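Local structure of nitrite reductase (Hyphomicrobium denitrificans, 2DV6) at residues T33-E37 with G38-Y42; L57-H60 with E61-V65; A117-Q121 with A122-G126; F364-G368 with E369-H373. The protein probably reduces nitrite to nitric oxide with electrons from cytochrome c, working as a hexameric copper-containing enzyme of denitrification. All blocks are in the same frame, centred on the assembly; numbering follows the deposited sequence.

All four contacts are local turns met in series along the chain, so none encloses or crosses another. Contact 1 closes the hairpin between strands 27-36 and 39-45 at the edge of one sheet of the N-terminal cupredoxin domain. Contact 2 turns from strand 57-60, in the facing sheet, back to strand 64-70, a neighbour of 27-36. Contact 3 ends the copper-ligand loop and opens strand 125-131, which lies beside strand 57-60; it also touches contact 1, where Met40 O packs on Met124 CG, and both reach a second subunit. Contact 4 lies far away, about 46 Å between centres from contacts 1 and 3, and joins two sheets at a potassium site.

Contact 1: residues T33-E37 with G38-Y42; sequences TGIAE and GRMVY
Gly34 and Val41 bond to each other twice across a beta hairpin: Gly34 N donates to Val41 O at 3.0 Å, and Val41 N donates to Gly34 O at 2.8 Å. Nearer the type I' turn the pair repeats, with Ala36 N to Arg39 O at 2.9 Å and Arg39 N to Ala36 O at 3.1 Å; this last donor stands above the carbonyl plane. Arg39 O is also met by the CA-H of Ile35, with CA 3.2 Å from the oxygen. Glu37 and Gly38 round the corner with positive phi, and Glu37 OE1 stays 4.5 Å from Arg39 NH1, near the guanidinium plane but beyond a salt bridge. Away from the turn the buried hydroxyls are satisfied within the domain: Thr33 OG1 by Glu73 and Gly72, Tyr42 OH by Asp78. On the face that carries Ile35 and Met40, chi1 of -51° sets Ile35 CG1 beside its own N, and a second bend brings CD1 over Met40, 4.0 Å from CB. Trimming Ile35 to an alanine would probably cost Met40 its CD1 contact and weaken the packing on Gly74 of the second subunit. The other face brings Ala36 CB and Val41 CG2 together at 3.9 Å. The chemistry is thus divided: backbone bonds fix the hairpin's register, while the Ile35-Met40 patch is apolar and lies against the second subunit, where Met40 meets its own counterpart.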
loop_
_atom_site.group_PDB
_atom_site.type_symbol
_atom_site.label_atom_id
_atom_site.label_comp_id
_atom_site.label_asym_id
_atom_site.label_seq_id
_atom_site.Cartn_x
_atom_site.Cartn_y
_atom_site.Cartn_z
ATOM N N THR A 33 -4.061 12.787 16.547
ATOM C CA THR A 33 -2.853 13.602 16.453
ATOM C C THR A 33 -2.196 13.336 15.080
ATOM O O THR A 33 -2.340 12.252 14.513
ATOM C CB THR A 33 -1.875 13.307 17.621
ATOM O OG1 THR A 33 -1.320 11.994 17.459
ATOM C CG2 THR A 33 -2.578 13.402 19.007
ATOM N N GLY A 34 -1.501 14.322 14.543
ATOM C CA GLY A 34 -0.780 14.122 13.304
ATOM C C GLY A 34 0.044 15.315 12.870
ATOM O O GLY A 34 0.193 16.283 13.604
ATOM N N ILE A 35 0.635 15.200 11.690
ATOM C CA ILE A 35 1.383 16.269 11.072
ATOM C C ILE A 35 0.506 16.770 9.954
ATOM O O ILE A 35 0.124 16.005 9.056
ATOM C CB ILE A 35 2.711 15.794 10.456
ATOM C CG1 ILE A 35 3.562 14.976 11.456
ATOM C CG2 ILE A 35 3.476 16.981 9.882
ATOM C CD1 ILE A 35 3.950 15.681 12.767
ATOM N N ALA A 36 0.131 18.038 10.026
ATOM C CA ALA A 36 -0.677 18.609 8.974
ATOM C C ALA A 36 -0.393 20.074 8.911
ATOM O O ALA A 36 0.020 20.680 9.910
ATOM C CB ALA A 36 -2.148 18.351 9.206
ATOM N N GLU A 37 -0.590 20.640 7.723
ATOM C CA GLU A 37 -0.186 22.015 7.414
ATOM C C GLU A 37 1.196 22.391 7.914
ATOM O O GLU A 37 1.406 23.547 8.284
ATOM C CB GLU A 37 -1.184 23.011 7.989
ATOM C CG GLU A 37 -2.626 22.878 7.509
ATOM C CD GLU A 37 -3.544 23.825 8.296
ATOM O OE1 GLU A 37 -3.025 24.837 8.856
ATOM O OE2 GLU A 37 -4.767 23.559 8.369
ATOM N N GLY A 38 2.132 21.439 7.944
ATOM C CA GLY A 38 3.546 21.741 8.314
ATOM C C GLY A 38 3.925 21.686 9.793
ATOM O O GLY A 38 5.062 22.031 10.175
ATOM N N ARG A 39 2.993 21.247 10.640
ATOM C CA ARG A 39 3.196 21.255 12.109
ATOM C C ARG A 39 2.634 19.970 12.695
ATOM O O ARG A 39 1.849 19.274 12.054
ATOM C CB ARG A 39 2.428 22.426 12.759
ATOM C CG ARG A 39 2.895 23.829 12.371
ATOM C CD ARG A 39 1.697 24.765 12.242
ATOM N NE ARG A 39 1.160 25.089 13.550
ATOM C CZ ARG A 39 -0.129 25.281 13.835
ATOM N NH1 ARG A 39 -1.074 25.170 12.895
ATOM N NH2 ARG A 39 -0.468 25.572 15.092
ATOM N N MET A 40 2.997 19.706 13.941
ATOM C CA MET A 40 2.381 18.669 14.760
ATOM C C MET A 40 1.147 19.268 15.391
ATOM O O MET A 40 1.232 20.281 16.084
ATOM C CB MET A 40 3.358 18.212 15.841
ATOM C CG MET A 40 2.947 16.923 16.564
ATOM S SD MET A 40 4.255 16.453 17.743
ATOM C CE MET A 40 4.940 15.144 16.757
ATOM N N VAL A 41 -0.000 18.649 15.152
ATOM C CA VAL A 41 -1.301 19.259 15.453
ATOM C C VAL A 41 -2.305 18.198 15.886
ATOM O O VAL A 41 -1.981 17.009 15.872
ATOM C CB VAL A 41 -1.878 19.987 14.222
ATOM C CG1 VAL A 41 -0.912 21.098 13.746
ATOM C CG2 VAL A 41 -2.193 18.972 13.081
ATOM N N TYR A 42 -3.498 18.633 16.293
ATOM C CA TYR A 42 -4.647 17.733 16.427
ATOM C C TYR A 42 -5.485 17.887 15.173
ATOM O O TYR A 42 -5.540 18.987 14.599
ATOM C CB TYR A 42 -5.552 18.147 17.592
ATOM C CG TYR A 42 -4.923 18.110 18.962
ATOM C CD1 TYR A 42 -4.406 19.279 19.526
ATOM C CD2 TYR A 42 -4.847 16.915 19.698
ATOM C CE1 TYR A 42 -3.829 19.279 20.820
ATOM C CE2 TYR A 42 -4.253 16.901 21.007
ATOM C CZ TYR A 42 -3.761 18.104 21.553
ATOM O OH TYR A 42 -3.199 18.139 22.827
#

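Contact 2: residues L57-H60 with E61-V65; sequences LVVH and EGETV
His60 and Glu63 close a type II beta turn that carries the chain from strand 57-60 into strand 64-70, that is, from one sheet of the N-terminal cupredoxin sandwich to the other. Glu61, first of the two corner residues, sends its extended side chain away from strand 57-60. Gly62 follows with a positive phi of 88°, where a CB would press on the carbonyl oxygen of Glu61. Glu63 then grips His60 twice. Its backbone N donates to His60 O at 3.0 Å, the usual bond of the turn, and its side chain doubles back over the same residue: CG stands beside the backbone N (chi1 -71°), the chain beyond it is extended, and CG runs 3.3 Å from His60 O before OE1 accepts the amide of His60 N at 2.9 Å. That N-H arrives from above the carboxylate plane, in a bond that is close to straight at 163°. The same OE1 forms a salt bridge with Arg135, which also bonds to Val58 O, so the carboxylate is held by a charge and a peptide together, an arrangement likely to favour its ionised form. Thr64 turns the other way and packs on Pro263 of a third subunit. Val65 points back toward strand 57-60 and meets Val59 tip to tip; its CG2 lies 3.5 Å from Val59 CG1 and an equal 3.5 Å from Val59 CG2, a tight fit of one methyl against two.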
loop_
_atom_site.group_PDB
_atom_site.type_symbol
_atom_site.label_atom_id
_atom_site.label_comp_id
_atom_site.label_asym_id
_atom_site.label_seq_id
_atom_site.Cartn_x
_atom_site.Cartn_y
_atom_site.Cartn_z
ATOM N N LEU A 57 -13.703 23.643 19.455
ATOM C CA LEU A 57 -14.761 22.748 19.915
ATOM C C LEU A 57 -15.843 23.636 20.502
ATOM O O LEU A 57 -15.642 24.249 21.559
ATOM C CB LEU A 57 -14.189 21.796 20.964
ATOM C CG LEU A 57 -12.914 21.013 20.586
ATOM C CD1 LEU A 57 -12.519 20.039 21.673
ATOM C CD2 LEU A 57 -13.123 20.294 19.258
ATOM N N VAL A 58 -16.972 23.763 19.821
ATOM C CA VAL A 58 -17.999 24.645 20.348
ATOM C C VAL A 58 -19.092 23.955 21.135
ATOM O O VAL A 58 -19.727 22.999 20.690
ATOM C CB VAL A 58 -18.425 25.881 19.428
ATOM C CG1 VAL A 58 -17.744 25.911 18.055
ATOM C CG2 VAL A 58 -19.943 26.161 19.408
ATOM N N VAL A 59 -19.287 24.502 22.319
ATOM C CA VAL A 59 -19.988 23.857 23.390
ATOM C C VAL A 59 -20.861 24.914 24.100
ATOM O O VAL A 59 -20.662 26.118 23.921
ATOM C CB VAL A 59 -18.916 23.193 24.286
ATOM C CG1 VAL A 59 -19.214 23.292 25.753
ATOM C CG2 VAL A 59 -18.640 21.757 23.776
ATOM N N HIS A 60 -21.866 24.453 24.849
ATOM C CA HIS A 60 -22.770 25.350 25.564
ATOM C C HIS A 60 -22.675 25.131 27.058
ATOM O O HIS A 60 -22.435 24.005 27.532
ATOM C CB HIS A 60 -24.215 25.228 25.062
ATOM C CG HIS A 60 -24.404 25.771 23.679
ATOM N ND1 HIS A 60 -24.847 27.053 23.436
ATOM C CD2 HIS A 60 -24.174 25.216 22.463
ATOM C CE1 HIS A 60 -24.918 27.255 22.130
ATOM N NE2 HIS A 60 -24.493 26.163 21.516
ATOM N N GLU A 61 -22.811 26.237 27.786
ATOM C CA GLU A 61 -22.759 26.241 29.229
ATOM C C GLU A 61 -23.589 25.107 29.844
ATOM O O GLU A 61 -24.743 24.931 29.503
ATOM C CB GLU A 61 -23.274 27.587 29.740
ATOM C CG GLU A 61 -23.108 27.724 31.263
ATOM C CD GLU A 61 -23.572 29.073 31.820
ATOM O OE1 GLU A 61 -24.060 29.940 31.045
ATOM O OE2 GLU A 61 -23.432 29.252 33.052
ATOM N N GLY A 62 -22.986 24.357 30.756
ATOM C CA GLY A 62 -23.656 23.235 31.424
ATOM C C GLY A 62 -23.577 21.875 30.715
ATOM O O GLY A 62 -23.971 20.859 31.299
ATOM N N GLU A 63 -23.098 21.848 29.462
ATOM C CA GLU A 63 -22.908 20.572 28.744
ATOM C C GLU A 63 -21.759 19.744 29.339
ATOM O O GLU A 63 -20.761 20.276 29.811
ATOM C CB GLU A 63 -22.692 20.792 27.235
ATOM C CG GLU A 63 -23.960 21.251 26.475
ATOM C CD GLU A 63 -23.729 21.441 24.997
ATOM O OE1 GLU A 63 -22.564 21.691 24.625
ATOM O OE2 GLU A 63 -24.695 21.348 24.185
ATOM N N THR A 64 -21.941 18.429 29.339
ATOM C CA THR A 64 -20.853 17.513 29.625
ATOM C C THR A 64 -20.117 17.290 28.299
ATOM O O THR A 64 -20.732 16.904 27.305
ATOM C CB THR A 64 -21.371 16.191 30.172
ATOM O OG1 THR A 64 -22.022 16.439 31.415
ATOM C CG2 THR A 64 -20.218 15.243 30.416
ATOM N N VAL A 65 -18.815 17.583 28.290
ATOM C CA VAL A 65 -18.043 17.585 27.058
ATOM C C VAL A 65 -17.144 16.387 27.164
ATOM O O VAL A 65 -16.408 16.246 28.151
ATOM C CB VAL A 65 -17.189 18.881 26.932
ATOM C CG1 VAL A 65 -16.208 18.816 25.739
ATOM C CG2 VAL A 65 -18.129 20.150 26.841
#

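Contact 3: residues A117-Q121 with A122-G126; sequences AGHRQ and AGMEG. With CU (copper (II) ion), chain I.
Gly118 O receives Ala122 N at 2.8 Å, a bond at the start of the short, weakly bonded helix 119-122, and also lies against the Ala122 methyl. His119 comes next and binds copper through ND1 at 2.1 Å. Met124 lies alongside it, pointing the same way; in both, CG sits beside the backbone N (chi1 -66° and -62°), and Met124 SD comes within 2.9 Å of the copper and 3.8 Å of His119 ND1. His77 and Cys114 complete this type 1 site. His119 O accepts Met124 N at 2.9 Å and Arg120 O accepts Gly123 N; with Gly123 at positive phi, the two bonds together make a Schellman motif at the helix end. Arg120 O also accepts a hydrogen bond from a water, which donates another to Glu125 OE1. The Arg120 side chain, bent at chi2 and chi3, crosses that of Glu125 and forms a salt bridge, NH1 to OE2 at 2.9 Å; the carboxylate oxygen lies in the guanidinium plane but is itself met from above its own plane, the two planes 67° apart. Arg120 also makes a cation-pi contact with Tyr113. Gln121 turns away to bond with Gln121 of the second subunit. Strand 39-45 covers the copper side through Met40 and Tyr42, and the backbones of Met124 and Gly126 bond to Cys114 and Tyr112, bringing the start of strand 125-131 beside strand 108-113.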
loop_
_atom_site.group_PDB
_atom_site.type_symbol
_atom_site.label_atom_id
_atom_site.label_comp_id
_atom_site.label_asym_id
_atom_site.label_seq_id
_atom_site.Cartn_x
_atom_site.Cartn_y
_atom_site.Cartn_z
ATOM N N ALA A 117 6.670 17.843 26.408
ATOM C CA ALA A 117 7.667 18.890 26.175
ATOM C C ALA A 117 7.802 19.229 24.672
ATOM O O ALA A 117 8.102 18.342 23.844
ATOM C CB ALA A 117 9.055 18.488 26.771
ATOM N N GLY A 118 7.567 20.495 24.335
ATOM C CA GLY A 118 7.763 20.985 22.978
ATOM C C GLY A 118 6.515 20.955 22.122
ATOM O O GLY A 118 6.393 21.740 21.181
ATOM N N HIS A 119 5.565 20.084 22.446
ATOM C CA HIS A 119 4.407 19.849 21.554
ATOM C C HIS A 119 3.478 21.023 21.417
ATOM O O HIS A 119 2.991 21.279 20.312
ATOM C CB HIS A 119 3.628 18.584 21.944
ATOM C CG HIS A 119 4.418 17.336 21.739
ATOM N ND1 HIS A 119 3.835 16.101 21.546
ATOM C CD2 HIS A 119 5.757 17.128 21.712
ATOM C CE1 HIS A 119 4.778 15.191 21.389
ATOM N NE2 HIS A 119 5.953 15.785 21.488
ATOM N N ARG A 120 3.201 21.742 22.504
ATOM C CA ARG A 120 2.336 22.929 22.351
ATOM C C ARG A 120 3.017 23.961 21.443
ATOM O O ARG A 120 2.382 24.522 20.550
ATOM C CB ARG A 120 1.814 23.506 23.678
ATOM C CG ARG A 120 1.437 24.971 23.554
ATOM C CD ARG A 120 0.134 25.440 24.192
ATOM N NE ARG A 120 0.223 25.616 25.618
ATOM C CZ ARG A 120 -0.644 26.294 26.387
ATOM N NH1 ARG A 120 -1.707 26.954 25.915
ATOM N NH2 ARG A 120 -0.407 26.297 27.683
ATOM N N GLN A 121 4.329 24.133 21.598
ATOM C CA GLN A 121 5.059 25.055 20.729
ATOM C C GLN A 121 5.131 24.559 19.276
ATOM O O GLN A 121 5.082 25.361 18.349
ATOM C CB GLN A 121 6.470 25.270 21.231
ATOM C CG GLN A 121 6.613 26.096 22.483
ATOM C CD GLN A 121 7.994 25.868 23.097
ATOM O OE1 GLN A 121 8.237 24.850 23.789
ATOM N NE2 GLN A 121 8.926 26.792 22.803
ATOM N N ALA A 122 5.276 23.246 19.109
ATOM C CA ALA A 122 5.281 22.592 17.804
ATOM C C ALA A 122 3.938 22.735 17.052
ATOM O O ALA A 122 3.899 22.543 15.856
ATOM C CB ALA A 122 5.647 21.122 17.976
ATOM N N GLY A 123 2.848 23.072 17.754
ATOM C CA GLY A 123 1.568 23.357 17.113
ATOM C C GLY A 123 0.352 22.743 17.793
ATOM O O GLY A 123 -0.767 22.987 17.380
ATOM N N MET A 124 0.543 21.937 18.832
ATOM C CA MET A 124 -0.572 21.202 19.429
ATOM C C MET A 124 -1.398 22.045 20.425
ATOM O O MET A 124 -1.232 21.947 21.642
ATOM C CB MET A 124 -0.043 19.891 20.045
ATOM C CG MET A 124 0.590 18.937 19.012
ATOM S SD MET A 124 0.769 17.295 19.669
ATOM C CE MET A 124 -0.941 16.748 19.417
ATOM N N GLU A 125 -2.293 22.858 19.892
ATOM C CA GLU A 125 -3.129 23.702 20.700
ATOM C C GLU A 125 -4.327 24.137 19.887
ATOM O O GLU A 125 -4.172 24.500 18.704
ATOM C CB GLU A 125 -2.322 24.965 21.090
ATOM C CG GLU A 125 -3.178 26.073 21.732
ATOM C CD GLU A 125 -2.354 27.180 22.393
ATOM O OE1 GLU A 125 -1.242 27.467 21.933
ATOM O OE2 GLU A 125 -2.836 27.755 23.386
ATOM N N GLY A 126 -5.498 24.165 20.516
ATOM C CA GLY A 126 -6.681 24.790 19.909
ATOM C C GLY A 126 -7.611 25.406 20.967
ATOM O O GLY A 126 -7.230 25.542 22.114
HETATM CU CU CU I . 1.784 15.902 21.974
HETATM O O HOH W 1 1.044 26.675 19.707
#

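Contact 4: residues F364-G368 with E369-H373; sequences FHVIG and EIFDH. With K (potassium ion), chain J.
Val366 and Glu369 close a type II turn, with Glu369 N donating to Val366 O at 3.1 Å from above the carbonyl plane. The Glu369 side chain bends at chi2 (-65°) and presents both carboxylate oxygens to a potassium ion, OE1 at 2.6 Å and OE2 at 2.5 Å. OE2 is held further by Ile370 N at 2.8 Å, on its anti side, which fixes the carboxylate's rotation; Lys404 O, Asp406 and three waters complete the site. Phe371 reaches back to strand 362-367. Its ring edge meets Val366 CG2 at 3.7 Å from CE2 and, in plane, Phe364 O at 3.6 Å from CE1. The Phe364 ring is nearly parallel to it (9°) but slid aside, so little overlaps beyond CD2 against CZ at 3.8 Å. A leucine in place of Phe371 would probably open a gap beside Val366 CG2 and take from Phe364 the near-parallel ring on this side, leaving CD2 without its CZ contact. The turn joins two sheets: Phe371 and Phe364 both pack on Val401 of strand 397-404, Val366 and Glu369 touch Tyr411 of strand 409-415, and His365 stacks on His224 of a third subunit, a ligand of copper.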
loop_
_atom_site.group_PDB
_atom_site.type_symbol
_atom_site.label_atom_id
_atom_site.label_comp_id
_atom_site.label_asym_id
_atom_site.label_seq_id
_atom_site.Cartn_x
_atom_site.Cartn_y
_atom_site.Cartn_z
ATOM N N PHE A 364 -31.433 -4.520 27.586
ATOM C CA PHE A 364 -32.229 -3.332 27.796
ATOM C C PHE A 364 -32.232 -2.966 29.287
ATOM O O PHE A 364 -32.465 -3.818 30.138
ATOM C CB PHE A 364 -33.655 -3.539 27.294
ATOM C CG PHE A 364 -34.520 -2.313 27.446
ATOM C CD1 PHE A 364 -34.202 -1.134 26.750
ATOM C CD2 PHE A 364 -35.656 -2.344 28.263
ATOM C CE1 PHE A 364 -34.983 0.011 26.863
ATOM C CE2 PHE A 364 -36.475 -1.199 28.385
ATOM C CZ PHE A 364 -36.142 -0.016 27.680
ATOM N N HIS A 365 -31.937 -1.716 29.591
ATOM C CA HIS A 365 -31.800 -1.300 30.996
ATOM C C HIS A 365 -32.312 0.131 31.141
ATOM O O HIS A 365 -32.079 0.944 30.247
ATOM C CB HIS A 365 -30.314 -1.387 31.394
ATOM C CG HIS A 365 -30.012 -0.847 32.766
ATOM N ND1 HIS A 365 -30.421 -1.472 33.922
ATOM C CD2 HIS A 365 -29.366 0.275 33.159
ATOM C CE1 HIS A 365 -30.019 -0.773 34.967
ATOM N NE2 HIS A 365 -29.362 0.284 34.530
ATOM N N VAL A 366 -33.013 0.455 32.232
ATOM C CA VAL A 366 -33.343 1.892 32.486
ATOM C C VAL A 366 -32.488 2.371 33.668
ATOM O O VAL A 366 -32.652 1.912 34.794
ATOM C CB VAL A 366 -34.872 2.123 32.764
ATOM C CG1 VAL A 366 -35.124 3.566 33.169
ATOM C CG2 VAL A 366 -35.718 1.729 31.514
ATOM N N ILE A 367 -31.522 3.221 33.404
ATOM C CA ILE A 367 -30.581 3.631 34.448
ATOM C C ILE A 367 -31.363 4.418 35.507
ATOM O O ILE A 367 -32.119 5.341 35.148
ATOM C CB ILE A 367 -29.490 4.559 33.836
ATOM C CG1 ILE A 367 -28.718 3.835 32.728
ATOM C CG2 ILE A 367 -28.555 5.132 34.911
ATOM C CD1 ILE A 367 -27.606 4.688 32.101
ATOM N N GLY A 368 -31.197 4.051 36.778
ATOM C CA GLY A 368 -31.839 4.743 37.899
ATOM C C GLY A 368 -33.148 4.105 38.307
ATOM O O GLY A 368 -33.791 4.553 39.266
ATOM N N GLU A 369 -33.563 3.057 37.582
ATOM C CA GLU A 369 -34.781 2.343 37.938
ATOM C C GLU A 369 -34.576 0.831 37.814
ATOM O O GLU A 369 -33.530 0.388 37.340
ATOM C CB GLU A 369 -35.969 2.820 37.070
ATOM C CG GLU A 369 -36.925 3.754 37.780
ATOM C CD GLU A 369 -37.648 3.085 38.951
ATOM O OE1 GLU A 369 -38.323 3.788 39.739
ATOM O OE2 GLU A 369 -37.548 1.845 39.126
ATOM N N ILE A 370 -35.569 0.050 38.260
ATOM C CA ILE A 370 -35.514 -1.416 38.304
ATOM C C ILE A 370 -36.852 -1.938 37.751
ATOM O O ILE A 370 -37.899 -1.376 38.053
ATOM C CB ILE A 370 -35.320 -1.937 39.756
ATOM C CG1 ILE A 370 -34.093 -1.274 40.398
ATOM C CG2 ILE A 370 -35.233 -3.496 39.793
ATOM C CD1 ILE A 370 -33.913 -1.515 41.893
ATOM N N PHE A 371 -36.820 -2.948 36.892
ATOM C CA PHE A 371 -38.065 -3.517 36.399
ATOM C C PHE A 371 -38.759 -4.362 37.468
ATOM O O PHE A 371 -38.197 -5.332 37.953
ATOM C CB PHE A 371 -37.827 -4.342 35.132
ATOM C CG PHE A 371 -37.031 -3.602 34.060
ATOM C CD1 PHE A 371 -35.910 -4.190 33.486
ATOM C CD2 PHE A 371 -37.450 -2.341 33.598
ATOM C CE1 PHE A 371 -35.189 -3.507 32.478
ATOM C CE2 PHE A 371 -36.750 -1.671 32.609
ATOM C CZ PHE A 371 -35.621 -2.249 32.041
ATOM N N ASP A 372 -39.977 -3.961 37.831
ATOM C CA ASP A 372 -40.798 -4.695 38.773
ATOM C C ASP A 372 -41.193 -6.007 38.108
ATOM O O ASP A 372 -41.078 -7.046 38.731
ATOM C CB ASP A 372 -42.041 -3.890 39.164
ATOM C CG ASP A 372 -41.711 -2.638 40.041
ATOM O OD1 ASP A 372 -40.661 -2.620 40.742
ATOM O OD2 ASP A 372 -42.518 -1.664 40.015
ATOM N N HIS A 373 -41.616 -5.946 36.838
ATOM C CA HIS A 373 -42.003 -7.142 36.071
ATOM C C HIS A 373 -41.369 -7.142 34.697
ATOM O O HIS A 373 -41.383 -6.124 33.984
ATOM C CB HIS A 373 -43.538 -7.284 35.924
ATOM C CG HIS A 373 -44.249 -7.329 37.241
ATOM N ND1 HIS A 373 -44.297 -8.467 38.028
ATOM C CD2 HIS A 373 -44.863 -6.353 37.957
ATOM C CE1 HIS A 373 -44.963 -8.201 39.141
ATOM N NE2 HIS A 373 -45.294 -6.921 39.135
HETATM K K K J . -39.226 1.733 41.011
HETATM O O HOH W 2 -33.639 -1.011 34.620
HETATM O O HOH W 3 -31.052 1.509 38.922
HETATM O O HOH W 4 -39.161 -0.485 40.110
HETATM O O HOH W 5 -37.166 0.963 42.161
HETATM O O HOH W 6 -40.614 0.682 42.532
#